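Local coordinates for uncharacterized protein MJ0327 (Methanocaldococcus jannaschii DSM 2661, PDB 2QTD) that is of unknown function but belongs to the dinitrogenase iron-molybdenum cofactor family, and so may bind such a cofactor or a related metal cluster, at residues N4-I9 with V53-N58; S19-K24 with K63-E68; Y25-R30 with K37-I42; A59-N64 with Y80-D85; K76-H81 with L99-N104. All coordinates share one frame; numbering follows the deposited sequence. Where two conformers were deposited one is given.

How the contacts relate
The five contacts illustrate how a small alpha/beta protein with a ribonuclease H-like fold is tied together around one mixed sheet. Contact 3 is its hairpin edge and contact 4 pairs the neighbouring parallel strands 59-62 and 78-81; their centres lie about 15 Å apart, with strand 5-11 of contact 1 on the way between them. Contact 1 meets contact 3 through a salt bridge from Glu-55 OE2 to Lys-40 NZ (2.7 Å), and a tetraethylene glycol, probably from the crystallisation liquor, lies against its Lys-6 and Glu-55. Contacts 4 and 5 share Tyr-80 and His-81, their centres about 8 Å apart, and contact 5 adds the C-terminal tail. Contact 2 shares Lys-63 and Asn-64 with contact 4 and touches contact 3 through Phe-20 and Phe-26.

Contact 1 of 5, residues N4-I9 with V53-N58. With PG4 (tetraethylene glycol), chain D.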
# COMPACT_ATOMS: atom_id res chain seq x y z
N ASN A 4 14.47 -4.41 1.34
CA ASN A 4 14.70 -3.00 1.10
C ASN A 4 13.63 -2.48 0.10
O ASN A 4 13.88 -2.57 -1.13
CB ASN A 4 16.09 -2.85 0.47
CG ASN A 4 17.20 -3.40 1.36
OD1 ASN A 4 17.82 -4.43 1.07
ND2 ASN A 4 17.46 -2.69 2.44
N MSE A 5 12.48 -1.97 0.57
CA MSE A 5 11.33 -1.67 -0.30
C MSE A 5 10.56 -0.43 0.13
O MSE A 5 10.57 -0.07 1.29
CB MSE A 5 10.36 -2.85 -0.29
CG MSE A 5 10.89 -4.13 -0.95
SE MSE A 5 9.50 -5.46 -0.81
CE MSE A 5 8.48 -5.13 -2.43
N LYS A 6 9.83 0.16 -0.82
CA LYS A 6 8.88 1.22 -0.55
C LYS A 6 7.47 0.62 -0.76
O LYS A 6 7.22 -0.01 -1.78
CB LYS A 6 9.12 2.39 -1.53
CG LYS A 6 8.26 3.59 -1.31
CD LYS A 6 8.41 4.66 -2.39
CE LYS A 6 9.81 5.20 -2.52
NZ LYS A 6 9.86 6.50 -3.29
N VAL A 7 6.61 0.80 0.24
CA VAL A 7 5.26 0.20 0.22
C VAL A 7 4.24 1.29 0.43
O VAL A 7 4.37 2.13 1.34
CB VAL A 7 5.10 -0.88 1.31
CG1 VAL A 7 3.71 -1.55 1.19
CG2 VAL A 7 6.28 -1.93 1.27
N ALA A 8 3.25 1.32 -0.44
CA ALA A 8 2.07 2.23 -0.24
C ALA A 8 0.86 1.51 0.41
O ALA A 8 0.43 0.45 -0.05
CB ALA A 8 1.69 2.90 -1.56
N ILE A 9 0.33 2.09 1.47
CA ILE A 9 -0.82 1.54 2.22
C ILE A 9 -1.99 2.48 2.15
O ILE A 9 -1.87 3.67 2.50
CB ILE A 9 -0.46 1.26 3.69
CG1 ILE A 9 0.89 0.52 3.74
CG2 ILE A 9 -1.66 0.52 4.40
CD1 ILE A 9 1.41 0.13 5.05
N VAL A 53 1.88 7.46 -8.30
CA VAL A 53 2.57 6.84 -9.42
C VAL A 53 4.05 7.28 -9.46
O VAL A 53 4.93 6.45 -9.72
CB VAL A 53 1.86 7.16 -10.80
CG1 VAL A 53 2.65 6.60 -11.98
CG2 VAL A 53 0.47 6.59 -10.78
N LYS A 54 4.32 8.56 -9.21
CA LYS A 54 5.68 9.11 -9.22
C LYS A 54 6.62 8.54 -8.12
O LYS A 54 7.85 8.56 -8.27
CB LYS A 54 5.64 10.65 -9.11
CG LYS A 54 5.01 11.38 -10.31
CD LYS A 54 5.16 12.89 -10.14
N GLU A 55 6.04 8.06 -7.02
CA GLU A 55 6.81 7.45 -5.92
C GLU A 55 7.55 6.18 -6.30
O GLU A 55 8.55 5.83 -5.67
CB GLU A 55 5.84 7.12 -4.74
CG GLU A 55 5.37 8.30 -3.93
CD GLU A 55 6.52 8.97 -3.16
OE1 GLU A 55 7.43 8.27 -2.61
OE2 GLU A 55 6.50 10.21 -3.15
N ASN A 56 7.05 5.49 -7.32
CA ASN A 56 7.70 4.27 -7.84
C ASN A 56 7.84 3.22 -6.72
O ASN A 56 8.94 2.69 -6.44
CB ASN A 56 9.04 4.61 -8.47
CG ASN A 56 9.58 3.52 -9.38
OD1 ASN A 56 8.81 2.67 -9.87
ND2 ASN A 56 10.89 3.55 -9.65
N VAL A 57 6.71 2.95 -6.07
CA VAL A 57 6.68 2.03 -4.92
C VAL A 57 6.93 0.60 -5.43
O VAL A 57 6.78 0.29 -6.63
CB VAL A 57 5.37 2.14 -4.06
CG1 VAL A 57 5.16 3.60 -3.57
CG2 VAL A 57 4.12 1.58 -4.80
N ASN A 58 7.38 -0.26 -4.54
CA ASN A 58 7.57 -1.67 -4.85
C ASN A 58 6.26 -2.48 -4.68
O ASN A 58 6.09 -3.53 -5.31
CB ASN A 58 8.68 -2.29 -4.00
CG ASN A 58 10.02 -1.59 -4.16
OD1 ASN A 58 10.37 -0.69 -3.38
ND2 ASN A 58 10.78 -1.98 -5.18
C4 PG4 D . 13.72 6.01 -3.31
O3 PG4 D . 13.00 7.02 -2.60
C5 PG4 D . 13.12 8.31 -3.22
C6 PG4 D . 12.03 9.24 -2.68
O4 PG4 D . 11.54 10.12 -3.69
C7 PG4 D . 10.55 9.59 -4.57
C8 PG4 D . 9.92 10.75 -5.31
O5 PG4 D . 9.25 11.54 -4.33
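The turn between helix 46-54 and strand 59-62 meets strand 5-11 here, where Lys-6 is bonded by Glu-55 and Asn-58 and packs across Val-57. Asn-58 uses both main chain and side chain: its OD1 accepts from Lys-6 N at 2.8 Å, almost straight at 172°, while its own N donates to Lys-6 O. The OD1 bond holds the side-chain amide, and the N bond the main chain, of Asn-58 against Lys-6. The Lys-6 side chain runs across that of Val-57 at about a right angle, CD lying 3.6 Å from Val-57 CG1, and Ala-8 CB touches the same methyl. A bend at chi3 (-60°) then carries NZ to Glu-55, where it donates to the backbone O at 2.8 Å, in the carbonyl plane and on a lone pair. The same ammonium forms a salt bridge with Glu-55 OE1 at 3.1 Å, met from above the carboxylate plane. A tetraethylene glycol receives a weak bond from Lys-6 NZ on O3 and donates through O5 to Glu-55 OE2. That second carboxylate oxygen is also paired with Lys-40 of strand 35-43. Lys-6 and Ala-8 rest on Ile-28 of strand 25-32, whereas Met-5 (selenomethionine) and Val-7 reach Phe-94 of helix 87-95.

Contact 2 of 5, residues S19-K24 with K63-E68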
# COMPACT_ATOMS: atom_id res chain seq x y z
N SER A 19 -10.99 0.42 0.71
CA SER A 19 -10.41 0.26 -0.63
C SER A 19 -9.29 1.23 -0.93
O SER A 19 -9.09 2.26 -0.23
CB SER A 19 -11.53 0.37 -1.68
OG SER A 19 -11.88 1.69 -1.96
N PHE A 20 -8.55 0.88 -1.97
CA PHE A 20 -7.53 1.73 -2.54
C PHE A 20 -8.17 3.03 -2.98
O PHE A 20 -7.54 4.10 -2.84
CB PHE A 20 -6.85 0.99 -3.71
CG PHE A 20 -5.71 1.70 -4.33
CD1 PHE A 20 -4.45 1.61 -3.77
CD2 PHE A 20 -5.87 2.45 -5.48
CE1 PHE A 20 -3.35 2.22 -4.36
CE2 PHE A 20 -4.79 3.09 -6.06
CZ PHE A 20 -3.54 2.99 -5.49
N GLU A 21 -9.39 2.95 -3.48
CA GLU A 21 -10.07 4.11 -4.07
C GLU A 21 -10.66 5.05 -3.01
O GLU A 21 -10.64 6.25 -3.21
CB GLU A 21 -11.13 3.68 -5.08
CG GLU A 21 -10.55 2.97 -6.32
CD GLU A 21 -10.08 1.54 -6.06
OE1 GLU A 21 -10.59 0.89 -5.14
OE2 GLU A 21 -9.17 1.08 -6.75
N ASP A 22 -11.18 4.51 -1.91
CA ASP A 22 -11.92 5.29 -0.93
C ASP A 22 -11.06 5.91 0.18
O ASP A 22 -11.58 6.70 0.99
CB ASP A 22 -13.10 4.46 -0.38
CG ASP A 22 -12.82 3.76 0.96
OD1 ASP A 22 -11.78 3.16 1.16
OD2 ASP A 22 -13.71 3.78 1.83
N CYS A 23 -9.77 5.58 0.21
CA CYS A 23 -8.92 6.02 1.32
C CYS A 23 -8.81 7.55 1.44
O CYS A 23 -9.07 8.30 0.48
CB CYS A 23 -7.54 5.38 1.28
SG CYS A 23 -6.45 5.83 -0.05
N LYS A 24 -8.53 7.99 2.65
CA LYS A 24 -8.20 9.42 2.87
C LYS A 24 -6.83 9.75 2.34
O LYS A 24 -6.61 10.80 1.72
CB LYS A 24 -8.36 9.77 4.37
CG LYS A 24 -7.98 11.21 4.75
CD LYS A 24 -8.94 12.24 4.10
CE LYS A 24 -8.45 13.71 4.22
NZ LYS A 24 -9.49 14.65 3.70
N LYS A 63 -7.18 -3.45 1.05
CA LYS A 63 -8.21 -4.44 1.28
C LYS A 63 -8.94 -4.77 0.01
O LYS A 63 -9.35 -5.91 -0.17
CB LYS A 63 -9.19 -3.98 2.33
CG LYS A 63 -8.64 -3.89 3.73
CD LYS A 63 -9.77 -3.62 4.70
CE LYS A 63 -9.34 -3.40 6.13
NZ LYS A 63 -10.54 -3.27 7.01
N ASN A 64 -9.19 -3.76 -0.81
CA ASN A 64 -9.89 -3.89 -2.10
C ASN A 64 -9.30 -2.91 -3.05
O ASN A 64 -8.76 -1.90 -2.61
CB ASN A 64 -11.36 -3.53 -2.01
CG ASN A 64 -12.18 -4.57 -1.31
OD1 ASN A 64 -12.39 -5.67 -1.84
ND2 ASN A 64 -12.69 -4.23 -0.14
N ILE A 65 -9.42 -3.17 -4.35
CA ILE A 65 -8.83 -2.32 -5.40
C ILE A 65 -9.74 -2.54 -6.63
O ILE A 65 -10.32 -3.62 -6.79
CB ILE A 65 -7.33 -2.62 -5.67
CG1 ILE A 65 -6.66 -1.59 -6.63
CG2 ILE A 65 -7.11 -4.10 -6.10
CD1 ILE A 65 -5.18 -1.69 -6.57
N SER A 66 -9.88 -1.50 -7.45
CA SER A 66 -10.74 -1.54 -8.63
C SER A 66 -10.04 -2.30 -9.74
O SER A 66 -8.81 -2.39 -9.79
CB SER A 66 -11.11 -0.11 -9.11
OG SER A 66 -10.00 0.54 -9.70
N GLU A 67 -10.82 -2.81 -10.68
CA GLU A 67 -10.26 -3.46 -11.84
C GLU A 67 -9.32 -2.53 -12.60
O GLU A 67 -8.23 -2.95 -12.96
CB GLU A 67 -11.36 -3.98 -12.76
CG GLU A 67 -12.14 -5.14 -12.17
CD GLU A 67 -13.28 -5.57 -13.06
OE1 GLU A 67 -13.04 -5.78 -14.27
OE2 GLU A 67 -14.42 -5.70 -12.56
N GLU A 68 -9.72 -1.26 -12.77
CA GLU A 68 -8.88 -0.24 -13.42
C GLU A 68 -7.56 0.02 -12.71
O GLU A 68 -6.50 -0.01 -13.35
CB GLU A 68 -9.64 1.09 -13.61
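Hydrogen bonds dominate where Glu-21 and Phe-20 meet segment 63-68. Glu-21 OE2 accepts from Ser-66 N at 2.8 Å and from Ser-66 OG at 3.1 Å, both arriving from the same face of the carboxylate, well above its plane; Asn-69 ND2 is a further donor to this oxygen. A bend at chi2 (75°) brings the carboxylate back to Ser-66. With an alanine at Glu-21, Ser-66 N and OG would probably both lose this acceptor, and the start of the following helix would be less firmly held. Phe-20 N adds a backbone bond to Asn-64 O. Within the loop, Ser-19 OG accepts from Asp-22 N at 2.9 Å, and Asp-22 OD1 accepts from Ser-19 N in return. Apolar packing comes from Phe-20 and Ile-65, which run alongside each other in the same direction, CB to CG1 at 3.9 Å, with Ile-65 CD1 above one ring face, nearer its margin than its middle. Segment 19-24 thus contains an ST motif, and segment 63-68 the N-cap of helix 67-74, in which Ser-66 OG accepts from Asn-69 N.

Contact 3 of 5, residues Y25-R30 with K37-I42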
# COMPACT_ATOMS: atom_id res chain seq x y z
N TYR A 25 -5.87 8.84 2.57
CA TYR A 25 -4.47 9.06 2.15
C TYR A 25 -3.77 7.74 1.95
O TYR A 25 -4.27 6.71 2.43
CB TYR A 25 -3.68 9.94 3.15
CG TYR A 25 -3.39 9.29 4.49
CD1 TYR A 25 -4.35 9.28 5.48
CD2 TYR A 25 -2.16 8.73 4.80
CE1 TYR A 25 -4.10 8.69 6.74
CE2 TYR A 25 -1.92 8.14 6.06
CZ TYR A 25 -2.88 8.13 7.01
OH TYR A 25 -2.69 7.57 8.26
N PHE A 26 -2.65 7.79 1.21
CA PHE A 26 -1.69 6.71 1.03
C PHE A 26 -0.54 6.99 1.98
O PHE A 26 0.01 8.12 2.03
CB PHE A 26 -1.16 6.64 -0.39
CG PHE A 26 -2.25 6.60 -1.42
CD1 PHE A 26 -2.97 5.43 -1.59
CD2 PHE A 26 -2.51 7.69 -2.21
CE1 PHE A 26 -4.00 5.38 -2.55
CE2 PHE A 26 -3.53 7.65 -3.18
CZ PHE A 26 -4.26 6.50 -3.34
N LEU A 27 -0.28 6.01 2.85
CA LEU A 27 0.92 6.00 3.68
C LEU A 27 2.07 5.35 2.89
O LEU A 27 2.00 4.16 2.54
CB LEU A 27 0.65 5.30 5.00
CG LEU A 27 1.84 5.20 6.00
CD1 LEU A 27 2.19 6.61 6.52
CD2 LEU A 27 1.45 4.34 7.16
N ILE A 28 3.14 6.13 2.63
CA ILE A 28 4.31 5.62 1.92
C ILE A 28 5.36 5.25 2.98
O ILE A 28 5.85 6.11 3.72
CB ILE A 28 4.86 6.62 0.88
CG1 ILE A 28 3.79 7.19 -0.05
CG2 ILE A 28 5.98 6.02 0.08
CD1 ILE A 28 2.93 6.17 -0.75
N VAL A 29 5.66 3.96 3.08
CA VAL A 29 6.63 3.49 4.05
C VAL A 29 7.85 2.94 3.35
O VAL A 29 7.76 2.15 2.42
CB VAL A 29 6.05 2.46 5.06
CG1 VAL A 29 4.98 3.08 5.94
CG2 VAL A 29 5.53 1.23 4.37
N ARG A 30 9.02 3.38 3.83
CA ARG A 30 10.31 2.85 3.39
C ARG A 30 10.74 1.85 4.43
O ARG A 30 10.85 2.19 5.60
CB ARG A 30 11.39 3.94 3.26
CG ARG A 30 12.83 3.48 3.25
CD ARG A 30 13.15 2.59 2.10
NE ARG A 30 12.94 3.26 0.82
CZ ARG A 30 13.13 2.69 -0.37
NH1 ARG A 30 13.58 1.43 -0.47
NH2 ARG A 30 12.91 3.40 -1.48
N LYS A 37 11.87 2.71 8.06
CA LYS A 37 12.83 3.81 8.21
C LYS A 37 12.18 5.18 8.11
O LYS A 37 12.67 6.15 8.73
CB LYS A 37 13.92 3.70 7.16
CG LYS A 37 14.84 2.49 7.29
CD LYS A 37 15.40 2.34 8.69
CE LYS A 37 16.56 1.38 8.72
NZ LYS A 37 17.13 1.20 10.07
N SER A 38 11.12 5.29 7.32
CA SER A 38 10.45 6.55 7.18
C SER A 38 9.02 6.39 6.67
O SER A 38 8.62 5.31 6.17
CB SER A 38 11.22 7.43 6.19
OG SER A 38 11.03 6.92 4.90
N THR A 39 8.24 7.47 6.80
CA THR A 39 6.86 7.52 6.42
C THR A 39 6.53 8.86 5.79
O THR A 39 7.17 9.87 6.05
CB THR A 39 5.88 7.26 7.62
OG1 THR A 39 5.94 8.34 8.55
CG2 THR A 39 6.21 5.85 8.31
N LYS A 40 5.51 8.86 4.96
CA LYS A 40 5.04 10.03 4.28
C LYS A 40 3.53 9.87 3.93
O LYS A 40 3.09 8.79 3.52
CB LYS A 40 5.87 10.25 3.02
CG LYS A 40 5.53 11.52 2.29
CD LYS A 40 6.57 11.92 1.28
CE LYS A 40 6.46 11.16 0.00
NZ LYS A 40 7.17 11.82 -1.15
N VAL A 41 2.77 10.96 4.11
CA VAL A 41 1.36 11.01 3.73
C VAL A 41 1.18 11.63 2.36
O VAL A 41 1.70 12.73 2.10
CB VAL A 41 0.63 11.84 4.75
CG1 VAL A 41 -0.81 12.12 4.33
CG2 VAL A 41 0.72 11.14 6.11
N ILE A 42 0.46 10.94 1.50
CA ILE A 42 0.01 11.49 0.21
C ILE A 42 -1.53 11.46 0.22
O ILE A 42 -2.13 10.38 0.22
CB ILE A 42 0.59 10.73 -1.02
CG1 ILE A 42 2.14 10.79 -1.11
CG2 ILE A 42 -0.03 11.29 -2.31
CD1 ILE A 42 2.76 10.10 -2.33
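Lys-37 N donates to Arg-30 O at 2.7 Å and 174°, the shortest polar bond between these two strands. Arg-30 N donates in turn to Ser-38 O, so two consecutive residues, Lys-37 and Ser-38, face the single Arg-30: a classic beta bulge. Beyond it the pairing is regular. Ile-28 N reaches Lys-40 O at 2.8 Å and 178°, although the return bond from Lys-40 N is weak; Phe-26 and Ile-42 exchange bonds in both directions. Strands 25-32 and 35-43 thereby form an antiparallel beta hairpin at the margin of the mixed sheet, in which the axes of 25-30 and 37-42 come within 4.7 Å. On the face carrying Phe-26, Ile-28 and Ile-42, which helix 46-54 helps to cover, Ile-28 CG1 packs on Ile-42 CD1 at 3.8 Å. Lys-40 also starts on this face, and its NZ forms a salt bridge with Glu-55. The other face bears Leu-27, whose CD1 lies 3.9 Å from Thr-39 CB, and Val-29, whose CG1 meets Thr-39 CG2. Tyr-25 has chi1 at 69°, placing CG between its backbone N and carbonyl carbon and laying the ring obliquely against Val-41, with CD2 3.7 Å from CG1. A serine at Tyr-25 would probably strip Val-41 of this aromatic cover and open a gap beside both its methyls.

Contact 4 of 5, residues A59-N64 with Y80-D85; sequences AIICKN and YHAEGD
Lys-63 reaches along segment 80-85 with its side chain extended beyond CG. Its CB is still 4.5 Å from His-81 NE2; CG then touches Ala-82 CB at 4.0 Å, CE passes 3.4 Å from Gly-84 O, and NZ ends in a salt bridge to Asp-85 OD1 at 2.7 Å, meeting that oxygen nearly along its C-O bond. CG stands anti to the carbonyl carbon (chi1 -68°), and the straight chain that follows spans the turn. Behind it lies the parallel pairing of a beta-alpha-beta crossover, strand 59-62 to strand 78-81 through helix 67-74. Tyr-80 N donates to Ile-60 O, Cys-62 N to Tyr-80 O, and Ala-82 N to Cys-62 O at 2.8 Å. Ile-61 CG2 presses on Ala-82 CB at 3.7 Å, while Ala-59 CB sits at the edge of the Tyr-80 ring, whose other neighbours include Phe-94 of helix 87-95, edge-to-face. The His-81 ring turns an edge to Lys-63 O, which lies in its plane. The contact thus passes from buried apolar and backbone pairing to an ionic end, where the carboxylate of Asp-85 probably helps to offset the charge of Lys-63, while Gly-84 O is buried beneath the lysine chain with no hydrogen-bond partner in the model.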
# COMPACT_ATOMS: atom_id res chain seq x y z
N ALA A 59 5.36 -2.04 -3.82
CA ALA A 59 4.23 -2.85 -3.39
C ALA A 59 3.15 -1.94 -2.88
O ALA A 59 3.46 -0.80 -2.44
CB ALA A 59 4.68 -3.81 -2.29
N ILE A 60 1.89 -2.42 -2.95
CA ILE A 60 0.73 -1.78 -2.34
C ILE A 60 0.11 -2.76 -1.34
O ILE A 60 0.07 -3.95 -1.65
CB ILE A 60 -0.32 -1.36 -3.43
CG1 ILE A 60 0.16 -0.18 -4.25
CG2 ILE A 60 -1.69 -1.02 -2.81
CD1 ILE A 60 -0.58 0.05 -5.62
N ILE A 61 -0.38 -2.26 -0.21
CA ILE A 61 -1.22 -3.01 0.76
C ILE A 61 -2.55 -2.31 0.78
O ILE A 61 -2.62 -1.11 1.01
CB ILE A 61 -0.61 -3.13 2.13
CG1 ILE A 61 0.74 -3.83 2.08
CG2 ILE A 61 -1.54 -3.85 3.10
CD1 ILE A 61 1.47 -3.79 3.45
N CYS A 62 -3.60 -3.07 0.47
CA CYS A 62 -4.98 -2.60 0.51
C CYS A 62 -5.93 -3.78 0.76
O CYS A 62 -5.54 -4.92 0.74
CB CYS A 62 -5.34 -1.88 -0.78
SG CYS A 62 -5.33 -2.96 -2.27
N LYS A 63 -7.18 -3.45 1.05
CA LYS A 63 -8.21 -4.44 1.28
C LYS A 63 -8.94 -4.77 0.01
O LYS A 63 -9.35 -5.91 -0.17
CB LYS A 63 -9.19 -3.98 2.33
CG LYS A 63 -8.64 -3.89 3.73
CD LYS A 63 -9.77 -3.62 4.70
CE LYS A 63 -9.34 -3.40 6.13
NZ LYS A 63 -10.54 -3.27 7.01
N ASN A 64 -9.19 -3.76 -0.81
CA ASN A 64 -9.89 -3.89 -2.10
C ASN A 64 -9.30 -2.91 -3.05
O ASN A 64 -8.76 -1.90 -2.61
CB ASN A 64 -11.36 -3.53 -2.01
CG ASN A 64 -12.18 -4.57 -1.31
OD1 ASN A 64 -12.39 -5.67 -1.84
ND2 ASN A 64 -12.69 -4.23 -0.14
N TYR A 80 -0.82 -6.47 -2.40
CA TYR A 80 -1.02 -7.43 -1.30
C TYR A 80 -2.28 -7.10 -0.54
O TYR A 80 -2.65 -5.92 -0.40
CB TYR A 80 0.15 -7.42 -0.35
CG TYR A 80 1.40 -7.97 -0.94
CD1 TYR A 80 1.64 -9.33 -0.96
CD2 TYR A 80 2.28 -7.14 -1.62
CE1 TYR A 80 2.78 -9.84 -1.54
CE2 TYR A 80 3.42 -7.65 -2.24
CZ TYR A 80 3.65 -8.99 -2.19
OH TYR A 80 4.79 -9.53 -2.77
N HIS A 81 -2.96 -8.12 -0.04
CA HIS A 81 -4.22 -7.95 0.67
C HIS A 81 -3.99 -7.78 2.17
O HIS A 81 -3.36 -8.62 2.83
CB HIS A 81 -5.11 -9.16 0.43
CG HIS A 81 -6.50 -8.95 0.95
ND1 HIS A 81 -6.98 -9.57 2.08
CD2 HIS A 81 -7.50 -8.16 0.50
CE1 HIS A 81 -8.22 -9.18 2.31
NE2 HIS A 81 -8.56 -8.31 1.37
N ALA A 82 -4.46 -6.66 2.71
CA ALA A 82 -4.42 -6.41 4.15
C ALA A 82 -5.30 -7.35 4.92
O ALA A 82 -6.35 -7.76 4.43
CB ALA A 82 -4.84 -4.99 4.46
N GLU A 83 -4.84 -7.69 6.13
CA GLU A 83 -5.58 -8.56 7.06
C GLU A 83 -5.94 -7.77 8.31
O GLU A 83 -5.07 -7.44 9.12
CB GLU A 83 -4.72 -9.77 7.39
CG GLU A 83 -4.39 -10.56 6.09
CD GLU A 83 -3.50 -11.75 6.32
OE1 GLU A 83 -3.11 -12.05 7.47
OE2 GLU A 83 -3.19 -12.41 5.30
N GLY A 84 -7.21 -7.43 8.43
CA GLY A 84 -7.69 -6.49 9.42
C GLY A 84 -7.33 -5.03 9.19
O GLY A 84 -6.85 -4.65 8.14
N ASP A 85 -7.53 -4.25 10.24
CA ASP A 85 -7.54 -2.76 10.23
C ASP A 85 -6.20 -2.10 10.62
O ASP A 85 -6.02 -0.89 10.41
CB ASP A 85 -8.59 -2.27 11.28
CG ASP A 85 -10.02 -2.38 10.81
OD1 ASP A 85 -10.29 -2.63 9.62
OD2 ASP A 85 -10.92 -2.19 11.66

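Contact 5 of 5, residues K76-H81 with L99-N104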
# COMPACT_ATOMS: atom_id res chain seq x y z
N LYS A 76 3.63 -3.14 -12.91
CA LYS A 76 4.90 -2.83 -12.28
C LYS A 76 5.00 -3.27 -10.82
O LYS A 76 6.09 -3.65 -10.39
CB LYS A 76 5.09 -1.30 -12.33
CG LYS A 76 6.54 -0.82 -12.33
CD LYS A 76 6.95 -0.31 -13.70
N ILE A 77 3.87 -3.26 -10.10
CA ILE A 77 3.78 -3.28 -8.60
C ILE A 77 3.05 -4.57 -8.20
O ILE A 77 2.13 -5.03 -8.86
CB ILE A 77 3.00 -1.99 -8.08
CG1 ILE A 77 3.69 -0.71 -8.58
CG2 ILE A 77 2.83 -1.88 -6.54
CD1 ILE A 77 3.05 0.55 -8.07
N GLU A 78 3.52 -5.18 -7.12
CA GLU A 78 2.84 -6.29 -6.48
C GLU A 78 1.86 -5.74 -5.47
O GLU A 78 2.21 -4.86 -4.71
CB GLU A 78 3.86 -7.16 -5.79
CG GLU A 78 4.85 -7.73 -6.80
CD GLU A 78 5.92 -8.54 -6.15
OE1 GLU A 78 6.53 -8.01 -5.18
OE2 GLU A 78 6.12 -9.69 -6.60
N ILE A 79 0.63 -6.27 -5.45
CA ILE A 79 -0.49 -5.74 -4.67
C ILE A 79 -0.87 -6.82 -3.68
O ILE A 79 -1.20 -7.95 -4.07
CB ILE A 79 -1.69 -5.32 -5.56
CG1 ILE A 79 -1.20 -4.33 -6.65
CG2 ILE A 79 -2.76 -4.71 -4.71
CD1 ILE A 79 -2.24 -3.91 -7.60
N TYR A 80 -0.82 -6.47 -2.40
CA TYR A 80 -1.02 -7.43 -1.30
C TYR A 80 -2.28 -7.10 -0.54
O TYR A 80 -2.65 -5.92 -0.40
CB TYR A 80 0.15 -7.42 -0.35
CG TYR A 80 1.40 -7.97 -0.94
CD1 TYR A 80 1.64 -9.33 -0.96
CD2 TYR A 80 2.28 -7.14 -1.62
CE1 TYR A 80 2.78 -9.84 -1.54
CE2 TYR A 80 3.42 -7.65 -2.24
CZ TYR A 80 3.65 -8.99 -2.19
OH TYR A 80 4.79 -9.53 -2.77
N HIS A 81 -2.96 -8.12 -0.04
CA HIS A 81 -4.22 -7.95 0.67
C HIS A 81 -3.99 -7.78 2.17
O HIS A 81 -3.36 -8.62 2.83
CB HIS A 81 -5.11 -9.16 0.43
CG HIS A 81 -6.50 -8.95 0.95
ND1 HIS A 81 -6.98 -9.57 2.08
CD2 HIS A 81 -7.50 -8.16 0.50
CE1 HIS A 81 -8.22 -9.18 2.31
NE2 HIS A 81 -8.56 -8.31 1.37
N LEU A 99 1.48 -11.93 3.98
CA LEU A 99 0.34 -11.38 3.19
C LEU A 99 0.25 -12.03 1.83
O LEU A 99 1.29 -12.32 1.13
CB LEU A 99 0.44 -9.84 3.02
CG LEU A 99 0.35 -8.98 4.28
CD1 LEU A 99 0.36 -7.46 3.90
CD2 LEU A 99 -0.87 -9.30 5.21
N SER A 100 -0.99 -12.23 1.45
CA SER A 100 -1.34 -12.81 0.14
C SER A 100 -1.33 -11.75 -0.95
O SER A 100 -1.69 -10.58 -0.71
CB SER A 100 -2.71 -13.42 0.23
OG SER A 100 -2.64 -14.47 1.12
N LYS A 101 -0.89 -12.16 -2.13
CA LYS A 101 -0.78 -11.31 -3.31
C LYS A 101 -2.10 -11.37 -4.07
O LYS A 101 -2.63 -12.47 -4.36
CB LYS A 101 0.42 -11.78 -4.16
CG LYS A 101 0.81 -10.88 -5.33
CD LYS A 101 2.09 -11.42 -6.01
CE LYS A 101 2.56 -10.48 -7.10
NZ LYS A 101 3.88 -10.94 -7.67
N ILE A 102 -2.67 -10.21 -4.36
CA ILE A 102 -3.94 -10.15 -5.07
C ILE A 102 -3.73 -10.55 -6.51
O ILE A 102 -2.85 -10.03 -7.18
CB ILE A 102 -4.58 -8.75 -4.94
CG1 ILE A 102 -4.95 -8.44 -3.48
CG2 ILE A 102 -5.82 -8.64 -5.92
CD1 ILE A 102 -5.42 -6.99 -3.18
N SER A 103 -4.51 -11.53 -7.00
CA SER A 103 -4.45 -11.96 -8.42
C SER A 103 -5.62 -11.43 -9.28
O SER A 103 -5.49 -11.34 -10.50
CB SER A 103 -4.44 -13.47 -8.53
OG SER A 103 -5.38 -13.96 -7.63
N ASN A 104 -6.76 -11.17 -8.65
CA ASN A 104 -7.89 -10.53 -9.31
C ASN A 104 -8.55 -9.74 -8.23
O ASN A 104 -8.68 -10.23 -7.11
CB ASN A 104 -8.92 -11.54 -9.86
CG ASN A 104 -8.41 -12.29 -11.07
OD1 ASN A 104 -8.08 -13.47 -10.98
ND2 ASN A 104 -8.28 -11.59 -12.19
O HOH W 1 -0.30 -8.52 -7.29
O HOH W 2 -3.25 -11.23 2.91
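Beyond the edge strand 78-81 of the mixed sheet, the C-terminal tail crosses Tyr-80 and makes a single beta bridge, Tyr-80 with Lys-101. The close-fitting part is here. Ile-102 N donates to Ile-79 O at 2.7 Å, and His-81 N to Ser-100 O at 2.8 Å, so the backbone is fastened on both sides of the bridge. Ile-79 CG2 meets Ile-102 CD1 at 3.8 Å; Leu-99 packs CB against Tyr-80 CB and sends CD2 to 3.5 Å from His-81 O. Leu-99 also touches Leu-93 and Phe-94 of helix 87-95. Leu-99 O lies at the edge of the Tyr-80 ring, near its plane. The outer side is looser and more polar. Lys-101 is exposed; its chi1 of -172° sets CG opposite the backbone N, from where the extended chain leads back to Glu-78. There NZ forms a salt bridge with OE2 at 2.8 Å, on the anti side and 28° out of the carboxylate plane. The remaining oxygen of that group, OE1, takes a weak bond from Tyr-80 OH. Water 1 joins Ile-79 N to Ile-102 O, and water 2 bridges the two segments by accepting from Ser-100 N and donating to His-81 O at 2.6 Å.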